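Local coordinates for protein aminopeptidase C (Lactobacillus rhamnosus, PDB 4K7C) that probably cleaves amino acids from the N-terminal ends of peptides, as a cysteine aminopeptidase of the papain-like bleomycin hydrolase family, at residues Val46-Thr51 against Pro378-Val383; Ser319-Ser324 against His364-Thr369; Gly330-Asn335 against Phe397-Ala402. All coordinates share one frame; numbering follows the deposited sequence. Where two conformers were deposited one is given.

Contact 1: residues Val46-Thr51 against Pro378-Val383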
loop_
_atom_site.group_PDB
_atom_site.type_symbol
_atom_site.label_atom_id
_atom_site.label_comp_id
_atom_site.label_asym_id
_atom_site.label_seq_id
_atom_site.Cartn_x
_atom_site.Cartn_y
_atom_site.Cartn_z
ATOM N N VAL A 46 -0.487 13.591 28.647
ATOM C CA VAL A 46 -1.472 13.541 29.708
ATOM C C VAL A 46 -2.097 14.929 29.995
ATOM O O VAL A 46 -3.334 15.037 30.068
ATOM C CB VAL A 46 -0.908 12.828 30.954
ATOM C CG1 VAL A 46 -1.816 12.925 32.173
ATOM C CG2 VAL A 46 -0.549 11.357 30.570
ATOM N N ALA A 47 -1.263 15.946 30.136
ATOM C CA ALA A 47 -1.711 17.306 30.468
ATOM C C ALA A 47 -2.548 17.904 29.373
ATOM O O ALA A 47 -3.363 18.745 29.640
ATOM C CB ALA A 47 -0.494 18.200 30.765
HETATM N N MSE A 48 -2.319 17.483 28.139
HETATM C CA MSE A 48 -2.903 18.115 26.917
HETATM C C MSE A 48 -4.119 17.390 26.417
HETATM O O MSE A 48 -4.498 17.479 25.253
HETATM C CB MSE A 48 -1.857 18.299 25.871
HETATM C CG MSE A 48 -0.740 19.230 26.337
HETATM SE SE MSE A 48 -1.479 21.087 26.495
HETATM C CE MSE A 48 -1.296 21.329 28.427
ATOM N N THR A 49 -4.800 16.657 27.274
ATOM C CA THR A 49 -6.026 15.998 26.824
ATOM C C THR A 49 -7.000 17.070 26.352
ATOM O O THR A 49 -7.073 18.152 26.931
ATOM C CB THR A 49 -6.748 15.227 27.915
ATOM O OG1 THR A 49 -7.088 16.156 28.937
ATOM C CG2 THR A 49 -5.891 14.084 28.387
ATOM N N PRO A 50 -7.696 16.799 25.254
ATOM C CA PRO A 50 -8.472 17.863 24.588
ATOM C C PRO A 50 -9.849 18.070 25.251
ATOM O O PRO A 50 -10.866 17.707 24.678
ATOM C CB PRO A 50 -8.547 17.333 23.150
ATOM C CG PRO A 50 -8.628 15.853 23.328
ATOM C CD PRO A 50 -7.583 15.600 24.397
ATOM N N THR A 51 -9.831 18.550 26.500
ATOM C CA THR A 51 -11.039 18.942 27.178
ATOM C C THR A 51 -10.953 20.410 27.565
ATOM O O THR A 51 -9.968 20.817 28.152
ATOM C CB THR A 51 -11.246 18.103 28.458
ATOM O OG1 THR A 51 -11.162 16.722 28.106
ATOM C CG2 THR A 51 -12.585 18.410 29.076
ATOM N N PRO A 378 -6.146 30.322 32.096
ATOM C CA PRO A 378 -6.149 29.382 30.971
ATOM C C PRO A 378 -5.074 28.316 31.125
ATOM O O PRO A 378 -3.935 28.649 31.485
ATOM C CB PRO A 378 -5.841 30.289 29.801
ATOM C CG PRO A 378 -5.106 31.447 30.389
ATOM C CD PRO A 378 -5.877 31.676 31.656
ATOM N N THR A 379 -5.403 27.041 30.922
ATOM C CA THR A 379 -4.321 26.003 30.945
ATOM C C THR A 379 -3.931 25.503 29.546
ATOM O O THR A 379 -2.805 25.003 29.340
ATOM C CB THR A 379 -4.784 24.839 31.852
ATOM O OG1 THR A 379 -5.999 24.311 31.344
ATOM C CG2 THR A 379 -4.994 25.328 33.275
ATOM N N LYS A 380 -4.922 25.544 28.656
ATOM C CA LYS A 380 -4.821 25.019 27.322
ATOM C C LYS A 380 -5.943 25.597 26.451
ATOM O O LYS A 380 -6.938 26.047 26.962
ATOM C CB LYS A 380 -4.824 23.481 27.255
ATOM C CG LYS A 380 -5.928 22.797 27.976
ATOM C CD LYS A 380 -5.652 21.325 28.258
ATOM C CE LYS A 380 -6.816 20.638 28.966
ATOM N NZ LYS A 380 -6.341 19.254 29.219
ATOM N N TRP A 381 -5.651 25.637 25.140
ATOM C CA TRP A 381 -6.452 26.315 24.140
ATOM C C TRP A 381 -6.738 25.300 23.052
ATOM O O TRP A 381 -5.862 24.476 22.652
ATOM C CB TRP A 381 -5.664 27.445 23.512
ATOM C CG TRP A 381 -5.194 28.484 24.514
ATOM C CD1 TRP A 381 -4.100 28.397 25.305
ATOM C CD2 TRP A 381 -5.736 29.798 24.702
ATOM N NE1 TRP A 381 -3.996 29.535 26.119
ATOM C CE2 TRP A 381 -4.998 30.403 25.752
ATOM C CE3 TRP A 381 -6.887 30.479 24.179
ATOM C CZ2 TRP A 381 -5.297 31.671 26.240
ATOM C CZ3 TRP A 381 -7.143 31.755 24.618
ATOM C CH2 TRP A 381 -6.376 32.333 25.658
ATOM N N LYS A 382 -7.971 25.358 22.546
ATOM C CA LYS A 382 -8.406 24.492 21.483
ATOM C C LYS A 382 -8.198 25.176 20.146
ATOM O O LYS A 382 -8.595 26.351 19.916
ATOM C CB LYS A 382 -9.857 24.070 21.639
ATOM C CG LYS A 382 -10.387 23.167 20.545
ATOM C CD LYS A 382 -11.829 22.725 20.777
ATOM C CE LYS A 382 -12.136 21.534 19.872
ATOM N NZ LYS A 382 -13.580 21.305 19.682
ATOM N N VAL A 383 -7.606 24.440 19.224
ATOM C CA VAL A 383 -7.101 25.034 17.979
ATOM C C VAL A 383 -7.656 24.325 16.752
ATOM O O VAL A 383 -7.431 23.111 16.542
ATOM C CB VAL A 383 -5.560 24.997 17.932
ATOM C CG1 VAL A 383 -4.980 25.519 16.596
ATOM C CG2 VAL A 383 -5.073 25.802 19.038
HETATM O O HOH W 1 -7.033 17.906 31.420
#

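Contact 2: residues Ser319-Ser324 against His364-Thr369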
loop_
_atom_site.group_PDB
_atom_site.type_symbol
_atom_site.label_atom_id
_atom_site.label_comp_id
_atom_site.label_asym_id
_atom_site.label_seq_id
_atom_site.Cartn_x
_atom_site.Cartn_y
_atom_site.Cartn_z
ATOM N N SER A 319 0.949 32.134 14.813
ATOM C CA SER A 319 1.923 31.488 15.715
ATOM C C SER A 319 3.095 30.867 14.931
ATOM O O SER A 319 3.085 30.758 13.683
ATOM C CB SER A 319 1.258 30.396 16.576
ATOM O OG SER A 319 0.795 29.301 15.818
ATOM N N ASP A 320 4.097 30.413 15.675
ATOM C CA ASP A 320 5.202 29.648 15.052
ATOM C C ASP A 320 4.935 28.188 15.344
ATOM O O ASP A 320 5.410 27.653 16.331
ATOM C CB ASP A 320 6.523 30.117 15.637
ATOM C CG ASP A 320 7.736 29.582 14.953
ATOM O OD1 ASP A 320 7.637 28.657 14.160
ATOM O OD2 ASP A 320 8.856 30.135 15.214
ATOM N N VAL A 321 4.182 27.518 14.455
ATOM C CA VAL A 321 3.637 26.221 14.764
ATOM C C VAL A 321 4.724 25.134 14.824
ATOM O O VAL A 321 4.518 24.147 15.499
ATOM C CB VAL A 321 2.590 25.844 13.708
ATOM C CG1 VAL A 321 3.233 25.497 12.339
ATOM C CG2 VAL A 321 1.667 24.772 14.216
ATOM N N GLY A 322 5.847 25.375 14.153
ATOM C CA GLY A 322 7.003 24.449 14.152
ATOM C C GLY A 322 7.788 24.410 15.432
ATOM O O GLY A 322 8.541 23.509 15.615
ATOM N N GLN A 323 7.550 25.363 16.326
ATOM C CA GLN A 323 8.202 25.368 17.664
ATOM C C GLN A 323 7.521 24.403 18.600
ATOM O O GLN A 323 6.286 24.435 18.752
ATOM C CB GLN A 323 8.136 26.739 18.264
ATOM C CG GLN A 323 8.934 27.759 17.486
ATOM C CD GLN A 323 10.467 27.665 17.673
ATOM O OE1 GLN A 323 10.975 26.965 18.559
ATOM N NE2 GLN A 323 11.180 28.410 16.883
ATOM N N SER A 324 8.318 23.529 19.241
ATOM C CA SER A 324 7.873 22.763 20.435
ATOM C C SER A 324 6.488 22.154 20.213
ATOM O O SER A 324 5.529 22.279 20.967
ATOM C CB SER A 324 8.058 23.636 21.704
ATOM O OG SER A 324 7.746 22.939 22.861
ATOM N N HIS A 364 2.302 30.396 10.693
ATOM C CA HIS A 364 1.043 29.661 10.432
ATOM C C HIS A 364 -0.124 30.364 11.159
ATOM O O HIS A 364 -0.016 30.846 12.274
ATOM C CB HIS A 364 1.204 28.195 10.888
ATOM C CG HIS A 364 0.081 27.279 10.477
ATOM N ND1 HIS A 364 -0.434 27.255 9.192
ATOM C CD2 HIS A 364 -0.609 26.336 11.174
ATOM C CE1 HIS A 364 -1.413 26.353 9.125
ATOM N NE2 HIS A 364 -1.529 25.780 10.311
ATOM N N ALA A 365 -1.267 30.412 10.503
ATOM C CA ALA A 365 -2.491 31.022 11.053
ATOM C C ALA A 365 -3.435 29.840 11.313
ATOM O O ALA A 365 -3.599 28.945 10.435
ATOM C CB ALA A 365 -3.160 31.967 10.008
HETATM N N MSE A 366 -4.092 29.895 12.448
HETATM C CA MSE A 366 -5.108 28.926 12.848
HETATM C C MSE A 366 -6.196 29.719 13.568
HETATM O O MSE A 366 -6.201 30.935 13.570
HETATM C CB MSE A 366 -4.511 27.734 13.649
HETATM C CG MSE A 366 -3.453 26.989 12.821
HETATM SE SE MSE A 366 -2.618 25.525 13.865
HETATM C CE MSE A 366 -1.551 26.606 15.103
ATOM N N VAL A 367 -7.120 29.000 14.219
ATOM C CA VAL A 367 -8.250 29.564 14.888
ATOM C C VAL A 367 -8.382 28.927 16.304
ATOM O O VAL A 367 -8.371 27.705 16.453
ATOM C CB VAL A 367 -9.558 29.364 14.030
ATOM C CG1 VAL A 367 -10.793 29.859 14.804
ATOM C CG2 VAL A 367 -9.460 29.986 12.689
ATOM N N LEU A 368 -8.482 29.789 17.309
ATOM C CA LEU A 368 -8.912 29.380 18.655
ATOM C C LEU A 368 -10.401 29.174 18.692
ATOM O O LEU A 368 -11.165 30.090 18.322
ATOM C CB LEU A 368 -8.523 30.437 19.727
ATOM C CG LEU A 368 -7.040 30.847 19.583
ATOM C CD1 LEU A 368 -6.795 32.050 20.434
ATOM C CD2 LEU A 368 -6.056 29.754 20.064
ATOM N N THR A 369 -10.785 28.002 19.166
ATOM C CA THR A 369 -12.210 27.591 19.288
ATOM C C THR A 369 -12.616 27.111 20.666
ATOM O O THR A 369 -13.720 26.667 20.866
ATOM C CB THR A 369 -12.624 26.566 18.218
ATOM O OG1 THR A 369 -12.059 25.278 18.534
ATOM C CG2 THR A 369 -12.200 27.043 16.750
HETATM O O HOH W 2 -1.410 29.841 14.499
#

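Contact 3: residues Gly330-Asn335 against Phe397-Ala402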
loop_
_atom_site.group_PDB
_atom_site.type_symbol
_atom_site.label_atom_id
_atom_site.label_comp_id
_atom_site.label_asym_id
_atom_site.label_seq_id
_atom_site.Cartn_x
_atom_site.Cartn_y
_atom_site.Cartn_z
ATOM N N GLY A 330 -0.903 16.700 17.148
ATOM C CA GLY A 330 -1.461 18.068 17.356
ATOM C C GLY A 330 -1.336 18.659 18.724
ATOM O O GLY A 330 -2.216 19.339 19.166
ATOM N N ILE A 331 -0.169 18.467 19.322
ATOM C CA ILE A 331 0.091 19.005 20.623
ATOM C C ILE A 331 1.162 20.097 20.489
ATOM O O ILE A 331 2.293 19.851 19.967
ATOM C CB ILE A 331 0.614 17.874 21.554
ATOM C CG1 ILE A 331 -0.420 16.797 21.787
ATOM C CG2 ILE A 331 1.030 18.488 22.895
ATOM C CD1 ILE A 331 0.061 15.541 22.472
ATOM N N LEU A 332 0.798 21.300 20.952
ATOM C CA LEU A 332 1.657 22.441 20.939
ATOM C C LEU A 332 1.913 22.750 22.432
ATOM O O LEU A 332 1.056 23.319 23.106
ATOM C CB LEU A 332 0.940 23.611 20.254
ATOM C CG LEU A 332 0.290 23.411 18.883
ATOM C CD1 LEU A 332 -0.348 24.657 18.238
ATOM C CD2 LEU A 332 1.295 22.840 17.935
ATOM N N ASP A 333 3.049 22.347 22.969
ATOM C CA ASP A 333 3.276 22.439 24.390
ATOM C C ASP A 333 4.801 22.540 24.529
ATOM O O ASP A 333 5.575 21.753 23.938
ATOM C CB ASP A 333 2.682 21.222 25.188
ATOM C CG ASP A 333 2.839 21.335 26.710
ATOM O OD1 ASP A 333 3.336 22.412 27.231
ATOM O OD2 ASP A 333 2.497 20.296 27.365
ATOM N N THR A 334 5.227 23.560 25.293
ATOM C CA THR A 334 6.622 23.705 25.687
ATOM C C THR A 334 7.169 22.414 26.355
ATOM O O THR A 334 8.351 22.208 26.323
ATOM C CB THR A 334 6.806 24.874 26.642
ATOM O OG1 THR A 334 5.914 24.716 27.726
ATOM C CG2 THR A 334 6.564 26.173 25.962
ATOM N N ASN A 335 6.300 21.573 26.920
ATOM C CA ASN A 335 6.713 20.316 27.561
ATOM C C ASN A 335 6.666 19.069 26.651
ATOM O O ASN A 335 7.066 17.972 27.140
ATOM C CB ASN A 335 5.912 20.022 28.888
ATOM C CG ASN A 335 6.124 21.094 29.945
ATOM O OD1 ASN A 335 5.141 21.501 30.711
ATOM N ND2 ASN A 335 7.328 21.559 30.044
ATOM N N PHE A 397 -6.091 20.834 17.147
ATOM C CA PHE A 397 -4.823 20.808 17.898
ATOM C C PHE A 397 -5.150 21.343 19.324
ATOM O O PHE A 397 -6.258 21.855 19.559
ATOM C CB PHE A 397 -3.798 21.663 17.185
ATOM C CG PHE A 397 -3.016 20.971 16.083
ATOM C CD1 PHE A 397 -3.565 20.031 15.284
ATOM C CD2 PHE A 397 -1.727 21.395 15.807
ATOM C CE1 PHE A 397 -2.837 19.425 14.266
ATOM C CE2 PHE A 397 -1.000 20.793 14.825
ATOM C CZ PHE A 397 -1.559 19.799 14.063
ATOM N N VAL A 398 -4.188 21.217 20.236
ATOM C CA VAL A 398 -4.310 21.739 21.577
ATOM C C VAL A 398 -2.996 22.443 21.879
ATOM O O VAL A 398 -1.883 21.901 21.556
ATOM C CB VAL A 398 -4.698 20.676 22.571
ATOM C CG1 VAL A 398 -3.787 19.473 22.445
ATOM C CG2 VAL A 398 -4.661 21.240 23.990
ATOM N N ALA A 399 -3.067 23.661 22.482
ATOM C CA ALA A 399 -1.871 24.446 22.767
ATOM C C ALA A 399 -1.880 24.734 24.251
ATOM O O ALA A 399 -2.943 25.155 24.794
ATOM C CB ALA A 399 -1.859 25.762 22.042
ATOM N N SER A 400 -0.759 24.452 24.926
ATOM C CA SER A 400 -0.675 24.743 26.330
ATOM C C SER A 400 -0.594 26.283 26.502
ATOM O O SER A 400 -0.172 27.018 25.603
ATOM C CB SER A 400 0.556 24.068 27.033
ATOM O OG SER A 400 1.761 24.659 26.617
ATOM N N ASP A 401 -0.978 26.751 27.696
ATOM C CA ASP A 401 -0.886 28.173 27.972
ATOM C C ASP A 401 0.591 28.626 27.926
ATOM O O ASP A 401 0.916 29.708 27.419
ATOM C CB ASP A 401 -1.542 28.502 29.308
ATOM C CG ASP A 401 -1.848 29.976 29.387
ATOM O OD1 ASP A 401 -2.490 30.415 28.446
ATOM O OD2 ASP A 401 -1.341 30.678 30.308
ATOM N N ALA A 402 1.543 27.785 28.393
ATOM C CA ALA A 402 2.955 28.171 28.231
ATOM C C ALA A 402 3.395 28.331 26.802
ATOM O O ALA A 402 4.219 29.216 26.472
ATOM C CB ALA A 402 3.858 27.189 28.998
#

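Contact 1: residues Val46-Thr51 against Pro378-Val383
Met48 and Lys380 make the closest backbone approach of this contact, their CA atoms 7.2 Å apart, so side chains rather than main-chain pairing join the turn that leaves helix 42-47 to strand 377-384. Lys380 spans the interval. Its CG sits between the backbone N and the carbonyl carbon (chi1 51°), and from there the chain runs out extended, carrying the ammonium group to the oxygen atoms of the turn. NZ donates to Thr49 O at 2.6 Å, lying in the carbonyl plane on a lone pair, and to Ala47 O at 3.1 Å, where it stands 32° out of that carbonyl's plane. A water also accepts from NZ, at 2.7 Å. The buried amine thus donates to two carbonyl oxygens and to a water, and the partial negative charge of the helix's C-terminal end would probably favour its cationic form.

Thr49 O is gripped twice, since Thr51 N also donates to it across an inverse gamma turn centred on Pro50. The methylene CE of Lys380 meanwhile lies 3.3 Å from Thr51 O, a buried carbonyl oxygen without a polar partner. Selenomethionine Met48 passes the lysine in the opposite direction, its chain bent so that SE rests 4.2 Å from Lys380 CB. That selenium end also packs on Val398 and Ser400 of the next strand, while Ser158 of the second subunit packs on Thr49. The arrangement illustrates how one long cationic side chain can collect the carbonyls of a helix's C-terminal end and the turn beyond it, here tying an N-terminal part of a papain-like chain to a strand far along the sequence.

Contact 2: residues Ser319-Ser324 against His364-Thr369
Val321 leans obliquely on the imidazole of His364, with CG1 4.1 Å from ring atom CG and closer still, 3.7 Å, to His364 CB. The same ring meets the indole of Trp387, the two planes about 25° apart, and Cys70 at the start of helix 70-87 touches the histidine too. Its NE2 is hydrogen-bonded to Asn385 OD1. His364 CB lies on the same side of the strand as that of Ser319; with CG anti to the backbone N (chi1 -170°), the imidazole then swings past the carbonyl carbon, alongside Val321.

Behind the ring the backbones form a single antiparallel hydrogen-bonded pair. Ser319 N donates to His364 O at 3.0 Å and a nearly straight 163°. The return bond, from His364 N to Ser319 O, is more bent. A water bridges the same pair: Ser319 OG donates to it at 2.6 Å, and it donates to His364 O. Selenomethionine Met366, bent at chi3, brings CE to 3.8 Å from Val321 CG2. Replacing Val321 by alanine would probably open a gap beside both His364 and Met366 CE, leaving the imidazole less confined on that side.

The grouping of cysteine, histidine and asparagine is consistent with the catalytic site of papain-like peptidases. Here the histidine's main chain is held by strand pairing and water, while apolar groups border its ring and an amide oxygen fixes its polar end, which probably limits how far the ring can turn.

Contact 3: residues Gly330-Asn335 against Phe397-Ala402
Gly330 presses its CA onto the middle of the Phe397 ring, 3.4 Å from the centroid and 5° off the normal, a CH-pi contact at the tightly packed end. A side chain could not fit there: a CB on Gly330 would clash with Phe397 CD1. Leu332 CD2 comes to the edge of the same ring, 4.0 Å from Phe397 CD2. The two strands are joined by parallel-sheet bonds: Val398 N to Gly330 O at 2.9 Å, then Leu332 N to Val398 O and Ser400 N to Leu332 O.

This short parallel pairing adds strand 331-332 beside strand 396-400, with Gly330 and Ile331 forming a G1 beta bulge against strand 325-326. At its end Ser400 is the N-cap of helix 401-407, its OG bonded both to Trp403 N and to Asp333 OD1 (2.8 Å). Asp333 CG, trans to its backbone N (chi1 -177°), carries OD1 over to that hydroxyl. Asn335 N closes an Asx turn on the same carboxylate oxygen from the opposite face, while Asp333 OD2 is taken by Ser44.

Past this polar knot the contact thins toward solvent. Thr334 OG1 merely touches the methyl of exposed Ala402, 3.5 Å from its CB, and Thr334 CG2 lies 3.9 Å from Ala402 O.

From the N terminus, the chain leaves helix 42-47 and opens the loop that contact 1 closes on strand 377-384, with 326 residues between its two segments. Contact 2 is nested inside it, closing a much shorter loop from residues 319-324 to strand 364-374. Contact 3 begins at residues 330-335, within both loops, and ends beyond them at residues 397-402, so it crosses each. Strands 364-374, 377-384 and 396-400 are successive antiparallel neighbours, which brings the three contacts together: Lys382 O meets Thr369 N at 2.8 Å, and Val383 O meets Phe397 N at 2.7 Å. Ser324 OG also reaches Asp333 O, joining contacts 2 and 3.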